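Local coordinates for protein BIS(5'-nucleosyl)-tetraphosphatase (Diadenosine tetraphosphatase), putative (Plasmodium falciparum, PDB 5CFJ) that probably hydrolyses diadenosine tetraphosphate asymmetrically, as a member of the Nudix hydrolase family, at residues 45-53 with 62-70; 78-86 with 135-146. All blocks are in the same frame, centred on the assembly; numbering follows the deposited sequence. Where two conformers were deposited one is given.

How the contacts relate
Both contacts press a helix against the same mixed sheet, at places on opposite sides of the centre of the chain and about 17 Å apart between their centres. In contact 1 the strand running into a loop at 45-53 lies over helix 57-69 of the Nudix box, and charge dominates: carboxylates, one arginine and bridging waters, with Pro47 packed on Thr65 and Thr69 at its buried end. Contact 2 sets strand 76-89 against helix 134-147 through aromatic and leucine side chains, with a lysine-glutamate pair at its rim. Both are partly buried. They meet where Pro46 CD packs on Leu136 CD2, 4.1 Å apart.

Contact 1. Residues 45-53 with 62-70; sequences TPPKGLHEN and VRETLEETG. With SO4 (sulfate ion), chain B.
Glu68 OE1 takes two donors, the backbone N of Lys48 at 3.1 Å and a water that also donates to Pro46 O. This ties the strand to the helix of the Nudix box, residues 49-70, whose loop and glutamate-rich helix form the catalytic motif of the family. Lys48 N meets OE1 on the syn side, 33° out of the carboxylate plane. The other oxygen, Glu68 OE2, lies 2.9 Å from Lys48 O and near Glu115 OE1, acceptors with no hydrogen bond between them; in Nudix relatives glutamates of this helix bind metal ions, and the same may hold here. Gly49 CA passes 3.5 Å from Glu64 CD, so that backbone and carboxylate lie close together. Pro47 CB rests on Thr65 OG1, which bonds back to Ala61 O, while Pro47 CG reaches the methyl of Thr69.

Farther out, Arg63 gathers the loop. A bend at chi3 (45°) turns its guanidinium so that NH2 meets Leu50 O at 3.0 Å, in the guanidinium plane and in the carbonyl plane. NH1 bridges Glu64 OE2 and Glu67 OE2, meeting both from above their carboxylate planes, and NE is paired with Glu55. The Glu52 carboxylate stacks over one guanidinium face, planes 4° apart, so its salt bridge to NE rests on charge alone. Lys48 points the other way, toward a sulfate, probably from the crystallisation liquor, that Tyr87, His43 and Lys94 also hold; Lys48 NZ donates to sulfate O1 at 2.8 Å.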
loop_
_atom_site.group_PDB
_atom_site.type_symbol
_atom_site.label_atom_id
_atom_site.label_comp_id
_atom_site.label_asym_id
_atom_site.label_seq_id
_atom_site.Cartn_x
_atom_site.Cartn_y
_atom_site.Cartn_z
ATOM N N THR A 45 0.367 -4.022 5.688
ATOM C CA THR A 45 0.500 -3.882 4.237
ATOM C C THR A 45 -0.155 -2.585 3.780
ATOM O O THR A 45 -0.947 -2.001 4.518
ATOM C CB THR A 45 -0.170 -5.055 3.458
ATOM O OG1 THR A 45 -1.592 -4.895 3.461
ATOM C CG2 THR A 45 0.202 -6.425 4.022
ATOM N N PRO A 46 0.144 -2.146 2.545
ATOM C CA PRO A 46 -0.665 -1.066 1.971
ATOM C C PRO A 46 -2.099 -1.547 1.728
ATOM O O PRO A 46 -2.380 -2.746 1.824
ATOM C CB PRO A 46 0.052 -0.746 0.646
ATOM C CG PRO A 46 1.425 -1.365 0.784
ATOM C CD PRO A 46 1.217 -2.578 1.631
ATOM N N PRO A 47 -3.014 -0.616 1.432
ATOM C CA PRO A 47 -4.375 -1.009 1.050
ATOM C C PRO A 47 -4.359 -1.865 -0.221
ATOM O O PRO A 47 -3.679 -1.510 -1.177
ATOM C CB PRO A 47 -5.071 0.333 0.805
ATOM C CG PRO A 47 -4.175 1.370 1.430
ATOM C CD PRO A 47 -2.802 0.835 1.312
ATOM N N LYS A 48 -5.096 -2.970 -0.222
ATOM C CA LYS A 48 -5.130 -3.889 -1.352
ATOM C C LYS A 48 -6.265 -4.889 -1.203
ATOM O O LYS A 48 -6.793 -5.076 -0.103
ATOM C CB LYS A 48 -3.814 -4.652 -1.479
ATOM C CG LYS A 48 -3.543 -5.587 -0.319
ATOM C CD LYS A 48 -2.375 -6.493 -0.630
ATOM C CE LYS A 48 -1.885 -7.213 0.614
ATOM N NZ LYS A 48 -2.957 -8.015 1.263
ATOM N N GLY A 49 -6.608 -5.556 -2.298
ATOM C CA GLY A 49 -7.548 -6.660 -2.231
ATOM C C GLY A 49 -7.792 -7.318 -3.569
ATOM O O GLY A 49 -7.115 -7.028 -4.557
ATOM N N LEU A 50 -8.773 -8.212 -3.599
ATOM C CA LEU A 50 -9.069 -8.991 -4.789
ATOM C C LEU A 50 -9.960 -8.257 -5.787
ATOM O O LEU A 50 -10.738 -7.371 -5.424
ATOM C CB LEU A 50 -9.738 -10.307 -4.397
ATOM C CG LEU A 50 -9.041 -11.137 -3.320
ATOM C CD1 LEU A 50 -9.804 -12.424 -3.085
ATOM C CD2 LEU A 50 -7.603 -11.429 -3.697
ATOM N N HIS A 51 -9.836 -8.645 -7.051
ATOM C CA HIS A 51 -10.713 -8.177 -8.115
ATOM C C HIS A 51 -12.181 -8.335 -7.761
ATOM O O HIS A 51 -12.560 -9.356 -7.184
ATOM C CB HIS A 51 -10.499 -9.004 -9.379
ATOM C CG HIS A 51 -9.416 -8.524 -10.305
ATOM N ND1 HIS A 51 -9.101 -7.199 -10.492
ATOM C CD2 HIS A 51 -8.619 -9.229 -11.147
ATOM C CE1 HIS A 51 -8.139 -7.104 -11.403
ATOM N NE2 HIS A 51 -7.829 -8.318 -11.808
ATOM N N GLU A 52 -13.002 -7.365 -8.158
ATOM C CA GLU A 52 -14.429 -7.596 -8.392
ATOM C C GLU A 52 -14.679 -7.445 -9.909
ATOM O O GLU A 52 -13.779 -7.040 -10.639
ATOM C CB GLU A 52 -15.283 -6.647 -7.548
ATOM C CG GLU A 52 -15.204 -6.983 -6.057
ATOM C CD GLU A 52 -15.943 -6.014 -5.159
ATOM O OE1 GLU A 52 -16.567 -5.053 -5.658
ATOM O OE2 GLU A 52 -15.890 -6.220 -3.929
ATOM N N ASN A 53 -15.884 -7.765 -10.372
ATOM C CA ASN A 53 -16.133 -7.886 -11.807
ATOM C C ASN A 53 -15.871 -6.644 -12.632
ATOM O O ASN A 53 -16.196 -5.530 -12.223
ATOM C CB ASN A 53 -17.581 -8.297 -12.057
ATOM C CG ASN A 53 -17.878 -8.511 -13.536
ATOM O OD1 ASN A 53 -17.107 -9.155 -14.244
ATOM N ND2 ASN A 53 -18.983 -7.954 -14.018
ATOM N N VAL A 62 -8.015 1.043 -6.532
ATOM C CA VAL A 62 -8.711 2.247 -6.095
ATOM C C VAL A 62 -9.893 1.908 -5.191
ATOM O O VAL A 62 -10.068 2.504 -4.123
ATOM C CB VAL A 62 -9.183 3.072 -7.307
ATOM C CG1 VAL A 62 -10.164 4.159 -6.877
ATOM C CG2 VAL A 62 -7.975 3.675 -8.028
ATOM N N ARG A 63 -10.694 0.927 -5.597
ATOM C CA ARG A 63 -11.835 0.540 -4.777
ATOM C C ARG A 63 -11.414 -0.004 -3.415
ATOM O O ARG A 63 -11.978 0.377 -2.397
ATOM C CB ARG A 63 -12.690 -0.496 -5.487
ATOM C CG ARG A 63 -13.896 -0.929 -4.645
ATOM C CD ARG A 63 -14.730 -2.035 -5.304
ATOM N NE ARG A 63 -13.874 -3.082 -5.857
ATOM C CZ ARG A 63 -13.243 -4.000 -5.131
ATOM N NH1 ARG A 63 -13.370 -4.017 -3.806
ATOM N NH2 ARG A 63 -12.462 -4.886 -5.731
ATOM N N GLU A 64 -10.431 -0.898 -3.397
ATOM C CA GLU A 64 -9.982 -1.466 -2.131
ATOM C C GLU A 64 -9.400 -0.392 -1.217
ATOM O O GLU A 64 -9.615 -0.412 -0.010
ATOM C CB GLU A 64 -8.962 -2.578 -2.375
ATOM C CG GLU A 64 -9.580 -3.814 -3.005
ATOM C CD GLU A 64 -10.376 -4.631 -2.014
ATOM O OE1 GLU A 64 -10.083 -4.532 -0.808
ATOM O OE2 GLU A 64 -11.279 -5.380 -2.442
ATOM N N THR A 65 -8.688 0.565 -1.802
ATOM C CA THR A 65 -8.147 1.661 -1.011
ATOM C C THR A 65 -9.278 2.481 -0.395
ATOM O O THR A 65 -9.243 2.811 0.794
ATOM C CB THR A 65 -7.227 2.527 -1.872
ATOM O OG1 THR A 65 -6.108 1.719 -2.255
ATOM C CG2 THR A 65 -6.726 3.750 -1.110
ATOM N N LEU A 66 -10.308 2.766 -1.189
ATOM C CA LEU A 66 -11.464 3.486 -0.673
ATOM C C LEU A 66 -12.159 2.706 0.455
ATOM O O LEU A 66 -12.503 3.267 1.491
ATOM C CB LEU A 66 -12.439 3.780 -1.809
ATOM C CG LEU A 66 -13.759 4.450 -1.441
ATOM C CD1 LEU A 66 -13.534 5.781 -0.735
ATOM C CD2 LEU A 66 -14.579 4.648 -2.699
ATOM N N GLU A 67 -12.363 1.409 0.252
ATOM C CA GLU A 67 -13.003 0.572 1.259
ATOM C C GLU A 67 -12.206 0.527 2.553
ATOM O O GLU A 67 -12.776 0.547 3.643
ATOM C CB GLU A 67 -13.191 -0.851 0.739
ATOM C CG GLU A 67 -14.230 -0.956 -0.355
ATOM C CD GLU A 67 -14.520 -2.379 -0.779
ATOM O OE1 GLU A 67 -14.297 -3.304 0.029
ATOM O OE2 GLU A 67 -14.988 -2.566 -1.924
ATOM N N GLU A 68 -10.884 0.460 2.435
ATOM C CA GLU A 68 -10.040 0.195 3.595
ATOM C C GLU A 68 -9.555 1.450 4.312
ATOM O O GLU A 68 -9.085 1.363 5.448
ATOM C CB GLU A 68 -8.851 -0.676 3.181
ATOM C CG GLU A 68 -9.301 -2.062 2.786
ATOM C CD GLU A 68 -8.198 -2.949 2.260
ATOM O OE1 GLU A 68 -7.030 -2.517 2.141
ATOM O OE2 GLU A 68 -8.505 -4.120 1.969
ATOM N N THR A 69 -9.665 2.612 3.673
ATOM C CA THR A 69 -9.155 3.848 4.266
ATOM C C THR A 69 -10.120 5.027 4.185
ATOM O O THR A 69 -9.873 6.069 4.782
ATOM C CB THR A 69 -7.848 4.316 3.585
ATOM O OG1 THR A 69 -8.137 4.787 2.263
ATOM C CG2 THR A 69 -6.799 3.228 3.528
ATOM N N GLY A 70 -11.179 4.898 3.392
ATOM C CA GLY A 70 -12.080 6.010 3.137
ATOM C C GLY A 70 -11.508 7.060 2.192
ATOM O O GLY A 70 -12.158 8.058 1.906
HETATM S S SO4 B . -0.824 -10.809 2.100
HETATM O O1 SO4 B . -1.517 -9.767 2.851
HETATM O O2 SO4 B . -0.951 -10.601 0.663
HETATM O O3 SO4 B . 0.586 -10.807 2.477
HETATM O O4 SO4 B . -1.395 -12.106 2.456
HETATM O O HOH W 1 -4.745 -4.064 3.103
HETATM O O HOH W 2 -10.178 -8.384 -1.041
HETATM O O HOH W 3 -12.560 -7.818 -3.276
HETATM O O HOH W 4 -16.832 -4.410 -2.415
#

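Contact 2. Residues 78-86 with 135-146; sequences LLNYQKTLK and SLADLLKEAEEF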
loop_
_atom_site.group_PDB
_atom_site.type_symbol
_atom_site.label_atom_id
_atom_site.label_comp_id
_atom_site.label_asym_id
_atom_site.label_seq_id
_atom_site.Cartn_x
_atom_site.Cartn_y
_atom_site.Cartn_z
ATOM N N LEU A 78 -2.209 9.552 -9.092
ATOM C CA LEU A 78 -1.635 8.293 -9.535
ATOM C C LEU A 78 -0.344 8.582 -10.273
ATOM O O LEU A 78 -0.310 9.401 -11.192
ATOM C CB LEU A 78 -2.617 7.515 -10.414
ATOM C CG LEU A 78 -3.846 6.945 -9.699
ATOM C CD1 LEU A 78 -4.926 6.564 -10.702
ATOM C CD2 LEU A 78 -3.468 5.749 -8.844
ATOM N N LEU A 79 0.723 7.917 -9.858
ATOM C CA LEU A 79 2.025 8.120 -10.478
ATOM C C LEU A 79 2.383 6.963 -11.390
ATOM O O LEU A 79 1.793 5.882 -11.323
ATOM C CB LEU A 79 3.107 8.302 -9.414
ATOM C CG LEU A 79 2.827 9.456 -8.447
ATOM C CD1 LEU A 79 3.915 9.539 -7.391
ATOM C CD2 LEU A 79 2.687 10.786 -9.185
ATOM N N ASN A 80 3.374 7.187 -12.237
ATOM C CA ASN A 80 3.754 6.204 -13.237
ATOM C C ASN A 80 4.704 5.133 -12.695
ATOM O O ASN A 80 5.788 4.910 -13.234
ATOM C CB ASN A 80 4.389 6.912 -14.423
ATOM C CG ASN A 80 4.633 5.984 -15.563
ATOM O OD1 ASN A 80 3.822 5.087 -15.814
ATOM N ND2 ASN A 80 5.761 6.154 -16.246
ATOM N N TYR A 81 4.294 4.466 -11.625
ATOM C CA TYR A 81 5.089 3.403 -11.033
ATOM C C TYR A 81 4.164 2.293 -10.573
ATOM O O TYR A 81 3.182 2.543 -9.881
ATOM C CB TYR A 81 5.925 3.919 -9.851
ATOM C CG TYR A 81 6.725 2.832 -9.175
ATOM C CD1 TYR A 81 6.157 2.034 -8.188
ATOM C CD2 TYR A 81 8.037 2.587 -9.531
ATOM C CE1 TYR A 81 6.873 1.014 -7.577
ATOM C CE2 TYR A 81 8.764 1.569 -8.926
ATOM C CZ TYR A 81 8.174 0.791 -7.946
ATOM O OH TYR A 81 8.881 -0.215 -7.339
ATOM N N GLN A 82 4.487 1.065 -10.947
ATOM C CA GLN A 82 3.785 -0.100 -10.425
ATOM C C GLN A 82 4.761 -1.245 -10.270
ATOM O O GLN A 82 5.786 -1.305 -10.959
ATOM C CB GLN A 82 2.638 -0.517 -11.336
ATOM C CG GLN A 82 3.107 -1.004 -12.693
ATOM C CD GLN A 82 1.982 -1.566 -13.537
ATOM O OE1 GLN A 82 1.923 -2.772 -13.790
ATOM N NE2 GLN A 82 1.092 -0.693 -13.995
ATOM N N LYS A 83 4.450 -2.157 -9.363
ATOM C CA LYS A 83 5.264 -3.354 -9.232
ATOM C C LYS A 83 4.402 -4.513 -8.797
ATOM O O LYS A 83 3.538 -4.373 -7.928
ATOM C CB LYS A 83 6.417 -3.158 -8.241
ATOM C CG LYS A 83 7.424 -4.325 -8.264
ATOM C CD LYS A 83 8.625 -4.131 -7.354
ATOM C CE LYS A 83 9.596 -5.294 -7.530
ATOM N NZ LYS A 83 10.811 -5.182 -6.674
ATOM N N THR A 84 4.670 -5.668 -9.389
ATOM C CA THR A 84 4.000 -6.900 -9.020
ATOM C C THR A 84 4.947 -7.741 -8.172
ATOM O O THR A 84 6.088 -7.999 -8.550
ATOM C CB THR A 84 3.547 -7.660 -10.264
ATOM O OG1 THR A 84 2.621 -6.844 -10.993
ATOM C CG2 THR A 84 2.861 -8.937 -9.888
ATOM N N LEU A 85 4.465 -8.140 -7.006
ATOM C CA LEU A 85 5.191 -9.002 -6.087
ATOM C C LEU A 85 4.585 -10.380 -6.122
ATOM O O LEU A 85 3.394 -10.527 -5.941
ATOM C CB LEU A 85 5.119 -8.457 -4.660
ATOM C CG LEU A 85 5.515 -7.003 -4.438
ATOM C CD1 LEU A 85 5.436 -6.654 -2.961
ATOM C CD2 LEU A 85 6.902 -6.728 -4.989
ATOM N N LYS A 86 5.406 -11.394 -6.337
ATOM C CA LYS A 86 4.937 -12.765 -6.252
ATOM C C LYS A 86 5.586 -13.433 -5.055
ATOM O O LYS A 86 6.802 -13.376 -4.881
ATOM C CB LYS A 86 5.238 -13.545 -7.527
ATOM C CG LYS A 86 4.748 -14.975 -7.409
ATOM C CD LYS A 86 4.705 -15.688 -8.725
ATOM C CE LYS A 86 3.990 -17.019 -8.566
ATOM N NZ LYS A 86 3.918 -17.750 -9.850
ATOM N N SER A 135 10.086 -8.457 -0.074
ATOM C CA SER A 135 9.392 -7.944 -1.261
ATOM C C SER A 135 8.805 -6.546 -1.039
ATOM O O SER A 135 8.960 -5.642 -1.881
ATOM C CB SER A 135 8.285 -8.915 -1.686
ATOM O OG SER A 135 7.396 -9.190 -0.614
ATOM N N LEU A 136 8.151 -6.368 0.106
ATOM C CA LEU A 136 7.524 -5.095 0.447
ATOM C C LEU A 136 8.543 -4.036 0.837
ATOM O O LEU A 136 8.422 -2.870 0.440
ATOM C CB LEU A 136 6.519 -5.268 1.587
ATOM C CG LEU A 136 5.088 -5.615 1.206
ATOM C CD1 LEU A 136 4.231 -5.711 2.446
ATOM C CD2 LEU A 136 4.532 -4.573 0.241
ATOM N N ALA A 137 9.539 -4.439 1.621
ATOM C CA ALA A 137 10.589 -3.507 2.015
ATOM C C ALA A 137 11.263 -2.917 0.769
ATOM O O ALA A 137 11.484 -1.686 0.621
ATOM C CB ALA A 137 11.605 -4.211 2.904
ATOM N N ASP A 138 11.559 -3.819 -0.156
ATOM C CA ASP A 138 12.235 -3.438 -1.372
ATOM C C ASP A 138 11.323 -2.585 -2.241
ATOM O O ASP A 138 11.791 -1.633 -2.863
ATOM C CB ASP A 138 12.716 -4.667 -2.137
ATOM C CG ASP A 138 13.822 -5.397 -1.408
ATOM O OD1 ASP A 138 14.383 -4.820 -0.452
ATOM O OD2 ASP A 138 14.133 -6.541 -1.783
ATOM N N LEU A 139 10.023 -2.899 -2.266
ATOM C CA LEU A 139 9.060 -2.046 -2.951
ATOM C C LEU A 139 9.167 -0.616 -2.446
ATOM O O LEU A 139 9.176 0.329 -3.246
ATOM C CB LEU A 139 7.645 -2.576 -2.745
ATOM C CG LEU A 139 6.502 -1.709 -3.275
ATOM C CD1 LEU A 139 6.510 -1.643 -4.801
ATOM C CD2 LEU A 139 5.167 -2.236 -2.766
ATOM N N LEU A 140 9.225 -0.439 -1.126
ATOM C CA LEU A 140 9.289 0.934 -0.609
ATOM C C LEU A 140 10.566 1.645 -1.050
ATOM O O LEU A 140 10.541 2.835 -1.458
ATOM C CB LEU A 140 9.189 0.965 0.912
ATOM C CG LEU A 140 7.940 0.302 1.487
ATOM C CD1 LEU A 140 7.836 0.600 2.980
ATOM C CD2 LEU A 140 6.692 0.747 0.749
ATOM N N LYS A 141 11.696 0.943 -0.985
ATOM C CA LYS A 141 12.945 1.583 -1.411
ATOM C C LYS A 141 12.935 1.955 -2.898
ATOM O O LYS A 141 13.369 3.049 -3.295
ATOM C CB LYS A 141 14.139 0.681 -1.113
ATOM C CG LYS A 141 14.473 0.580 0.357
ATOM C CD LYS A 141 15.771 -0.179 0.560
ATOM C CE LYS A 141 16.909 0.471 -0.208
ATOM N NZ LYS A 141 17.237 1.824 0.319
ATOM N N GLU A 142 12.431 1.055 -3.727
ATOM C CA GLU A 142 12.382 1.304 -5.161
ATOM C C GLU A 142 11.391 2.425 -5.516
ATOM O O GLU A 142 11.664 3.253 -6.401
ATOM C CB GLU A 142 12.067 -0.005 -5.891
ATOM C CG GLU A 142 13.183 -1.038 -5.650
ATOM C CD GLU A 142 12.935 -2.413 -6.257
ATOM O OE1 GLU A 142 11.922 -2.601 -6.957
ATOM O OE2 GLU A 142 13.769 -3.320 -6.025
ATOM N N ALA A 143 10.277 2.497 -4.790
ATOM C CA ALA A 143 9.336 3.589 -4.986
ATOM C C ALA A 143 9.990 4.916 -4.627
ATOM O O ALA A 143 9.807 5.913 -5.327
ATOM C CB ALA A 143 8.071 3.369 -4.163
ATOM N N GLU A 144 10.762 4.935 -3.546
ATOM C CA GLU A 144 11.448 6.179 -3.193
ATOM C C GLU A 144 12.469 6.576 -4.255
ATOM O O GLU A 144 12.631 7.766 -4.558
ATOM C CB GLU A 144 12.106 6.057 -1.824
ATOM C CG GLU A 144 11.087 6.071 -0.704
ATOM C CD GLU A 144 11.696 6.390 0.635
ATOM O OE1 GLU A 144 12.761 5.831 0.957
ATOM O OE2 GLU A 144 11.112 7.215 1.365
ATOM N N GLU A 145 13.134 5.582 -4.836
ATOM C CA GLU A 145 14.029 5.836 -5.965
ATOM C C GLU A 145 13.279 6.483 -7.136
ATOM O O GLU A 145 13.756 7.455 -7.731
ATOM C CB GLU A 145 14.690 4.531 -6.401
ATOM C CG GLU A 145 15.879 4.680 -7.314
ATOM C CD GLU A 145 16.830 3.508 -7.186
ATOM O OE1 GLU A 145 16.621 2.678 -6.275
ATOM O OE2 GLU A 145 17.785 3.416 -7.985
ATOM N N PHE A 146 12.102 5.952 -7.464
ATOM C CA PHE A 146 11.290 6.551 -8.520
ATOM C C PHE A 146 10.909 7.993 -8.180
ATOM O O PHE A 146 10.999 8.892 -9.030
ATOM C CB PHE A 146 10.034 5.717 -8.778
ATOM C CG PHE A 146 9.023 6.407 -9.656
ATOM C CD1 PHE A 146 9.115 6.339 -11.039
ATOM C CD2 PHE A 146 7.983 7.132 -9.100
ATOM C CE1 PHE A 146 8.190 6.982 -11.845
ATOM C CE2 PHE A 146 7.063 7.782 -9.898
ATOM C CZ PHE A 146 7.161 7.704 -11.270
HETATM O O HOH W 5 10.809 -1.365 -8.692
HETATM O O HOH W 6 10.121 -6.297 -4.265
#
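Tyr81 and Phe146 run alongside each other, pointing opposite ways, at the apolar centre, where the strand of 81-86 runs nearly antiparallel to the helix. The CB of Tyr81 sits over the middle of the Phe146 ring, 3.9 Å from its centroid, a CH-pi contact only 9° off the ring normal. The two rings themselves meet obliquely. With chi1 at 178°, CG of Tyr81 lies opposite its own backbone N and the ring is carried across the helix: Ala143 CA lies over one face, toward the rim, and Leu139 CD1 touches the edge in plane. The hydroxyl oxygen, Tyr81 OH, ends 3.5 Å from Glu142 CB.

The 78-86 segment turns a corner at the inverse gamma turn centred on Asn80, which brings Leu79 CB and Asn80 O against the Phe146 ring. At the other end Leu85 CD1 packs on Ser135 and, 3.9 Å away, on Leu136 CD2. Between these ends, Lys83 CB leans on Leu139 CD1 and the extended lysine chain leads out to the polar margin. There Lys83 NZ donates to Glu142 OE1 at 2.8 Å in a salt bridge, approaching on the syn side but 32° out of the carboxylate plane. A water accepts from Lys83 NZ and donates to Ser135 O.

Strand 92-103 pairs with this strand and adds Tyr98 against Leu139 and Leu100 against Phe146, while Leu12 of strand 6-16 and Phe32 of strand 30-37 pack on Ala143, continuing the sheet beneath helix 134-147.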